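Local coordinates for protein hydrolase (Thermococcus thioreducens, PDB 6IAH) that probably acts as a magnesium-dependent phosphatase of the haloacid dehalogenase (HAD) superfamily, removing phosphate from substrates that may include phosphoglycolate, at residues A[156-159]-A[160-163]; A[205-208]-A[209-213]; A[230-233]-A[234-238]. All coordinates share one frame; numbering follows the deposited sequence.

All three contacts lie within single helices of the parallel-stranded HAD core, their nearest atoms about 11 to 13 Å apart. Contacts 1 and 2 sit on the crossover helices of two beta-alpha-beta units, 154-164 and 201-213, whereas contact 3 belongs to the C-terminal helix 229-239. All are partly buried; contact 2 has the most exposed residues, and contact 3 buries Asn230 along with Leu233 and Ala236. The outer chemistry differs. Contact 1 carries an i to i+4 salt bridge, made by one of two conformers of its glutamate, contact 2 an arginine whose guanidinium rests on a valine while bonding elsewhere, and contact 3 two glutamates and Asn230, whose polar partners lie outside the helix.

Contact 1 (A[156-159]-A[160-163])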
loop_
_atom_site.group_PDB
_atom_site.type_symbol
_atom_site.label_atom_id
_atom_site.label_comp_id
_atom_site.label_asym_id
_atom_site.label_seq_id
_atom_site.Cartn_x
_atom_site.Cartn_y
_atom_site.Cartn_z
ATOM N N GLU A 156 2.677 10.474 1.739
ATOM C CA GLU A 156 1.475 9.620 1.793
ATOM C C GLU A 156 1.026 9.358 3.242
ATOM O O GLU A 156 -0.162 9.098 3.501
ATOM C CB GLU A 156 1.744 8.298 1.090
ATOM C CG GLU A 156 1.720 8.428 -0.420
ATOM C CD GLU A 156 2.250 7.189 -1.078
ATOM O OE1 GLU A 156 2.961 6.358 -0.430
ATOM O OE2 GLU A 156 1.850 7.013 -2.227
ATOM N N MET A 157 1.991 9.386 4.162
ATOM C CA MET A 157 1.715 9.230 5.559
ATOM C C MET A 157 1.001 10.502 6.138
ATOM O O MET A 157 0.057 10.384 6.941
ATOM C CB MET A 157 3.020 8.896 6.319
ATOM C CG MET A 157 2.821 8.395 7.731
ATOM S SD MET A 157 1.592 7.023 7.972
ATOM C CE MET A 157 0.969 7.530 9.526
ATOM N N GLU A 158 1.441 11.688 5.713
ATOM C CA GLU A 158 0.720 12.918 6.034
ATOM C C GLU A 158 -0.734 12.838 5.546
ATOM O O GLU A 158 -1.648 13.225 6.284
ATOM C CB GLU A 158 1.413 14.144 5.441
ATOM C CG GLU A 158 0.968 15.467 6.055
ATOM C CD GLU A 158 -0.237 16.062 5.363
ATOM O OE1 GLU A 158 -0.307 15.946 4.117
ATOM O OE2 GLU A 158 -1.107 16.654 6.056
ATOM N N LEU A 159 -0.942 12.352 4.328
ATOM C CA LEU A 159 -2.321 12.121 3.815
ATOM C C LEU A 159 -3.134 11.149 4.699
ATOM O O LEU A 159 -4.321 11.391 4.983
ATOM C CB LEU A 159 -2.330 11.594 2.361
ATOM C CG LEU A 159 -1.622 12.459 1.293
ATOM C CD1 LEU A 159 -1.661 11.750 -0.053
ATOM C CD2 LEU A 159 -2.249 13.833 1.234
ATOM N N ALA A 160 -2.505 10.041 5.103
ATOM C CA ALA A 160 -3.142 9.104 6.002
ATOM C C ALA A 160 -3.574 9.759 7.326
ATOM O O ALA A 160 -4.673 9.515 7.785
ATOM C CB ALA A 160 -2.228 7.945 6.279
ATOM N N GLU A 161 -2.675 10.552 7.925
ATOM C CA GLU A 161 -3.035 11.337 9.080
ATOM C C GLU A 161 -4.235 12.276 8.897
ATOM O O GLU A 161 -5.020 12.459 9.816
ATOM C CB GLU A 161 -1.852 12.141 9.568
ATOM C CG GLU A 161 -0.785 11.235 10.081
ATOM C CD GLU A 161 0.502 11.964 10.385
ATOM O OE1 GLU A 161 0.778 13.015 9.766
ATOM O OE2 GLU A 161 1.221 11.490 11.268
ATOM N N ARG A 162 -4.424 12.820 7.698
ATOM C CA ARG A 162 -5.630 13.573 7.374
ATOM C C ARG A 162 -6.856 12.705 7.348
ATOM O O ARG A 162 -7.909 13.071 7.892
ATOM C CB ARG A 162 -5.498 14.280 6.029
ATOM C CG ARG A 162 -4.381 15.345 6.035
ATOM C CD ARG A 162 -4.469 16.040 4.685
ATOM N NE ARG A 162 -3.208 16.587 4.248
ATOM C CZ ARG A 162 -3.021 17.040 3.004
ATOM N NH1 ARG A 162 -4.012 17.116 2.136
ATOM N NH2 ARG A 162 -1.871 17.478 2.664
ATOM N N ILE A 163 -6.728 11.548 6.747
ATOM C CA ILE A 163 -7.882 10.637 6.597
ATOM C C ILE A 163 -8.348 10.133 7.973
ATOM O O ILE A 163 -9.516 10.046 8.222
ATOM C CB ILE A 163 -7.522 9.447 5.667
ATOM C CG1 ILE A 163 -7.346 9.945 4.223
ATOM C CG2 ILE A 163 -8.602 8.345 5.664
ATOM C CD1 ILE A 163 -6.512 9.076 3.367
#
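Glu158 and Arg162, one helical turn apart, form a salt bridge along the outer side of helix 154-164. It belongs to the modelled conformer, one of two deposited for Glu158, so the side chain probably does not hold it all the time. NE gives Glu158 OE2 a nearly straight bond of 2.8 Å on its syn side, and OE2 lies in the guanidinium plane, while NH2 reaches Glu158 OE1 at 2.6 Å in a weak, strongly bent bond. The carboxylate and guanidinium planes are 50° apart, a twisted fork consistent with only one arm being straight. Glu158 gets there with CG anti to its own nitrogen (chi1 -163°) and a bend at chi2 that swings the carboxylate toward the next turn. A second carboxylate, that of Glu113, bonds Arg162 NH1 and thus helps to fix the guanidinium's rotation.

Apolar contacts line the same turn. Leu159 CD2 lies 3.7 Å from Arg162 CZ, over the centre of one guanidinium face, a place that suits a methyl because it leaves the N-H edges to the acids. On another side, Met157 CE meets Glu161 CG at 4.1 Å, the two chains crossing at about a right angle; the carboxylate beyond is held by the backbone N of Phe168. Met157 SD is 4.3 Å from Ala160 CB, a small methyl.

A 2.9 Å bond from Glu161 N to Met157 O continues the alpha-helical ladder. Glu156 turns its acid to a salt bridge with Arg174 and a hydrogen bond from Ser153 N.

The helix joins strand 145-149 to strand 171-172 in a beta-alpha-beta unit; Ala160 and Ile163 press on Ile12 of strand 12-13, and Met157 on Phe168 in the loop before strand 171-172.

Contact 2 (A[205-208]-A[209-213])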
loop_
_atom_site.group_PDB
_atom_site.type_symbol
_atom_site.label_atom_id
_atom_site.label_comp_id
_atom_site.label_asym_id
_atom_site.label_seq_id
_atom_site.Cartn_x
_atom_site.Cartn_y
_atom_site.Cartn_z
ATOM N N LEU A 205 4.806 -12.292 8.295
ATOM C CA LEU A 205 6.203 -12.613 8.024
ATOM C C LEU A 205 7.161 -11.613 8.616
ATOM O O LEU A 205 8.253 -11.979 9.198
ATOM C CB LEU A 205 6.398 -12.713 6.502
ATOM C CG LEU A 205 7.790 -12.884 5.940
ATOM C CD1 LEU A 205 8.628 -14.030 6.554
ATOM C CD2 LEU A 205 7.680 -13.055 4.433
ATOM N N PHE A 206 6.807 -10.324 8.454
ATOM C CA PHE A 206 7.556 -9.237 9.082
ATOM C C PHE A 206 7.869 -9.544 10.560
ATOM O O PHE A 206 9.028 -9.375 11.081
ATOM C CB PHE A 206 6.709 -7.943 8.892
ATOM C CG PHE A 206 7.183 -6.713 9.606
ATOM C CD1 PHE A 206 8.524 -6.316 9.582
ATOM C CD2 PHE A 206 6.242 -5.859 10.204
ATOM C CE1 PHE A 206 8.921 -5.126 10.157
ATOM C CE2 PHE A 206 6.655 -4.651 10.772
ATOM C CZ PHE A 206 7.997 -4.317 10.779
ATOM N N VAL A 207 6.811 -9.850 11.287
ATOM C CA VAL A 207 6.931 -10.107 12.737
ATOM C C VAL A 207 7.632 -11.479 12.996
ATOM O O VAL A 207 8.524 -11.555 13.854
ATOM C CB VAL A 207 5.572 -10.019 13.462
ATOM C CG1 VAL A 207 5.711 -10.343 14.914
ATOM C CG2 VAL A 207 4.969 -8.624 13.306
ATOM N N GLU A 208 7.300 -12.512 12.221
ATOM C CA GLU A 208 8.142 -13.770 12.250
ATOM C C GLU A 208 9.633 -13.442 12.099
ATOM O O GLU A 208 10.471 -13.950 12.865
ATOM C CB GLU A 208 7.701 -14.737 11.176
ATOM C CG GLU A 208 6.392 -15.437 11.489
ATOM C CD GLU A 208 5.641 -16.024 10.269
ATOM O OE1 GLU A 208 6.137 -16.070 9.139
ATOM O OE2 GLU A 208 4.507 -16.458 10.442
ATOM N N ASN A 209 9.974 -12.553 11.153
ATOM C CA ASN A 209 11.385 -12.154 11.006
ATOM C C ASN A 209 11.946 -11.439 12.208
ATOM O O ASN A 209 13.152 -11.531 12.533
ATOM C CB ASN A 209 11.597 -11.258 9.767
ATOM C CG ASN A 209 11.423 -12.012 8.455
ATOM O OD1 ASN A 209 11.611 -13.234 8.375
ATOM N ND2 ASN A 209 11.027 -11.286 7.423
ATOM N N TYR A 210 11.110 -10.641 12.855
ATOM C CA TYR A 210 11.551 -9.908 14.037
ATOM C C TYR A 210 11.868 -10.873 15.183
ATOM O O TYR A 210 12.894 -10.741 15.920
ATOM C CB TYR A 210 10.448 -8.880 14.472
ATOM C CG TYR A 210 10.925 -8.008 15.620
ATOM C CD1 TYR A 210 11.679 -6.867 15.392
ATOM C CD2 TYR A 210 10.622 -8.358 16.957
ATOM C CE1 TYR A 210 12.142 -6.074 16.450
ATOM C CE2 TYR A 210 11.037 -7.577 18.018
ATOM C CZ TYR A 210 11.805 -6.436 17.767
ATOM O OH TYR A 210 12.249 -5.670 18.816
ATOM N N ARG A 211 10.961 -11.811 15.348
ATOM C CA ARG A 211 11.129 -12.906 16.325
ATOM C C ARG A 211 12.383 -13.697 16.009
ATOM O O ARG A 211 13.124 -14.054 16.913
ATOM C CB ARG A 211 9.931 -13.846 16.329
ATOM C CG ARG A 211 8.714 -13.282 17.032
ATOM C CD ARG A 211 7.573 -14.256 16.965
ATOM N NE ARG A 211 6.293 -13.570 17.071
ATOM C CZ ARG A 211 5.244 -13.763 16.287
ATOM N NH1 ARG A 211 5.271 -14.635 15.267
ATOM N NH2 ARG A 211 4.128 -13.081 16.537
ATOM N N GLY A 212 12.647 -13.930 14.724
ATOM C CA GLY A 212 13.865 -14.635 14.335
ATOM C C GLY A 212 15.141 -13.879 14.678
ATOM O O GLY A 212 16.114 -14.468 15.130
ATOM N N LYS A 213 15.126 -12.570 14.492
ATOM C CA LYS A 213 16.346 -11.749 14.607
ATOM C C LYS A 213 16.531 -11.078 15.949
ATOM O O LYS A 213 17.660 -10.992 16.455
ATOM C CB LYS A 213 16.355 -10.673 13.510
ATOM C CG LYS A 213 17.707 -9.991 13.319
ATOM C CD LYS A 213 17.690 -9.148 12.062
ATOM C CE LYS A 213 18.874 -8.201 12.016
ATOM N NZ LYS A 213 20.056 -8.959 11.575
#
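Val207 CG1 lies against one face of the Arg211 guanidinium, offset toward its rim and 3.6 Å from Arg211 NH2. Having CG1 anti to the backbone nitrogen (chi1 177°) aims this methyl at the following turn, and a branched valine supports the flat group without competing for its N-H edges, one of which, NE, bonds the carbonyl of Phe217. In the backbone beside them Arg211 N donates to Val207 O at 2.9 Å, nearly straight. Buried Val207, Phe206 and Tyr210 make the close-packed side of helix 201-213, the crossover between strands 194-198 and 218-221 in a beta-alpha-beta unit of the HAD core, and the Arg211 guanidinium lies over its margin: Val207 and Arg211 both lean on Phe219, Phe206 meets Tyr196 edge-to-face, and Tyr210 packs against Trp186 and Val189 of helix 183-189.

By contrast Glu208 is exposed: its OE2 stays 5.2 Å from Arg211 NH1, too far for a salt bridge, though Glu208 CG comes within 4.0 Å of that nitrogen. At the partly exposed border, Leu205 CD1 touches the Asn209 amide, 3.6 Å from Asn209 OD1, while Asn209 ND2 turns to the carbonyl of Pro180. Exposed Gly212 bonds Glu208 O through its N.

Contact 3 (A[230-233]-A[234-238]); sequences NEFL and ENALE
Glu231 and Asn235 run side by side and point the same way, with carboxylate and amide planes 24° apart; Glu231 CG comes 3.9 Å from Asn235 ND2. The glutamate starts anti to its nitrogen (chi1 178°) and stays extended, carrying its acid out to the backbone N of Lys227, so it gives the amide only its aliphatic stem. A bound magnesium ion, distinct from the one held by Asp6, Asp8 and Asp199, lies about 4 Å from the Glu231 side chain.

Glu234 leans back over the preceding turn, its CG 3.3 Å from Asn230 O, and its carboxylate forms a salt bridge with Arg133. Replacing it by an alanine would probably leave Arg133 without this charged mate and uncover part of Leu136. Asn230 works beside it, its amide tied to Ile131 and Arg133 backbone atoms.

On the flank facing the sheet the Phe232 ring is met obliquely by the Ala236 methyl, Phe232 CE2 being 4.4 Å from Ala236 CB; so small a group suits a buried position beside the ring. Phe232 reaches strands 2-5 and 194-198, Leu233 strand 2-5, making 229-239 an amphipathic helix packed on the central parallel sheet of the Rossmann-like HAD core.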
loop_
_atom_site.group_PDB
_atom_site.type_symbol
_atom_site.label_atom_id
_atom_site.label_comp_id
_atom_site.label_asym_id
_atom_site.label_seq_id
_atom_site.Cartn_x
_atom_site.Cartn_y
_atom_site.Cartn_z
ATOM N N ASN A 230 -10.375 -1.517 15.777
ATOM C CA ASN A 230 -11.099 -0.819 16.861
ATOM C C ASN A 230 -11.441 -1.785 17.946
ATOM O O ASN A 230 -11.326 -1.447 19.116
ATOM C CB ASN A 230 -12.393 -0.155 16.315
ATOM C CG ASN A 230 -12.081 0.977 15.365
ATOM O OD1 ASN A 230 -11.171 1.789 15.624
ATOM N ND2 ASN A 230 -12.799 1.031 14.248
ATOM N N GLU A 231 -11.861 -2.995 17.573
ATOM C CA GLU A 231 -12.123 -4.027 18.581
ATOM C C GLU A 231 -10.819 -4.365 19.284
ATOM O O GLU A 231 -10.770 -4.519 20.508
ATOM C CB GLU A 231 -12.714 -5.269 17.942
ATOM C CG GLU A 231 -12.980 -6.407 18.909
ATOM C CD GLU A 231 -13.705 -7.523 18.186
ATOM O OE1 GLU A 231 -14.886 -7.299 17.886
ATOM O OE2 GLU A 231 -13.073 -8.534 17.792
ATOM N N PHE A 232 -9.763 -4.468 18.502
ATOM C CA PHE A 232 -8.460 -4.648 19.113
ATOM C C PHE A 232 -8.131 -3.575 20.147
ATOM O O PHE A 232 -7.688 -3.868 21.296
ATOM C CB PHE A 232 -7.349 -4.737 18.073
ATOM C CG PHE A 232 -6.016 -4.906 18.742
ATOM C CD1 PHE A 232 -5.677 -6.144 19.254
ATOM C CD2 PHE A 232 -5.252 -3.805 19.065
ATOM C CE1 PHE A 232 -4.524 -6.329 19.942
ATOM C CE2 PHE A 232 -4.079 -3.986 19.805
ATOM C CZ PHE A 232 -3.747 -5.239 20.217
ATOM N N LEU A 233 -8.313 -2.315 19.769
ATOM C CA LEU A 233 -7.944 -1.221 20.697
ATOM C C LEU A 233 -8.828 -1.168 21.929
ATOM O O LEU A 233 -8.347 -0.924 23.008
ATOM C CB LEU A 233 -7.942 0.142 20.024
ATOM C CG LEU A 233 -6.734 0.362 19.108
ATOM C CD1 LEU A 233 -6.959 1.616 18.295
ATOM C CD2 LEU A 233 -5.378 0.440 19.823
ATOM N N GLU A 234 -10.111 -1.456 21.764
ATOM C CA GLU A 234 -11.007 -1.545 22.887
ATOM C C GLU A 234 -10.647 -2.674 23.847
ATOM O O GLU A 234 -10.631 -2.456 25.040
ATOM C CB GLU A 234 -12.418 -1.792 22.383
ATOM C CG GLU A 234 -13.023 -0.561 21.844
ATOM C CD GLU A 234 -14.388 -0.836 21.244
ATOM O OE1 GLU A 234 -14.629 -1.978 20.786
ATOM O OE2 GLU A 234 -15.196 0.119 21.267
ATOM N N ASN A 235 -10.324 -3.861 23.318
ATOM C CA ASN A 235 -9.867 -4.961 24.180
ATOM C C ASN A 235 -8.604 -4.572 24.908
ATOM O O ASN A 235 -8.490 -4.803 26.089
ATOM C CB ASN A 235 -9.594 -6.214 23.377
ATOM C CG ASN A 235 -10.848 -6.806 22.783
ATOM O OD1 ASN A 235 -11.946 -6.448 23.156
ATOM N ND2 ASN A 235 -10.679 -7.705 21.845
ATOM N N ALA A 236 -7.691 -3.900 24.226
ATOM C CA ALA A 236 -6.409 -3.513 24.872
ATOM C C ALA A 236 -6.618 -2.524 26.020
ATOM O O ALA A 236 -5.986 -2.607 27.081
ATOM C CB ALA A 236 -5.458 -2.923 23.859
ATOM N N LEU A 237 -7.526 -1.578 25.797
ATOM C CA LEU A 237 -7.807 -0.557 26.779
ATOM C C LEU A 237 -8.575 -1.134 27.981
ATOM O O LEU A 237 -8.370 -0.713 29.121
ATOM C CB LEU A 237 -8.652 0.577 26.132
ATOM C CG LEU A 237 -7.829 1.508 25.248
ATOM C CD1 LEU A 237 -8.716 2.233 24.266
ATOM C CD2 LEU A 237 -7.013 2.454 26.112
ATOM N N GLU A 238 -9.536 -1.988 27.676
ATOM C CA GLU A 238 -10.390 -2.573 28.683
ATOM C C GLU A 238 -9.754 -3.690 29.475
ATOM O O GLU A 238 -10.229 -3.986 30.573
ATOM C CB GLU A 238 -11.684 -3.067 28.022
ATOM C CG GLU A 238 -12.467 -1.845 27.510
ATOM C CD GLU A 238 -13.765 -2.219 26.820
ATOM O OE1 GLU A 238 -14.012 -3.401 26.612
ATOM O OE2 GLU A 238 -14.549 -1.306 26.523
#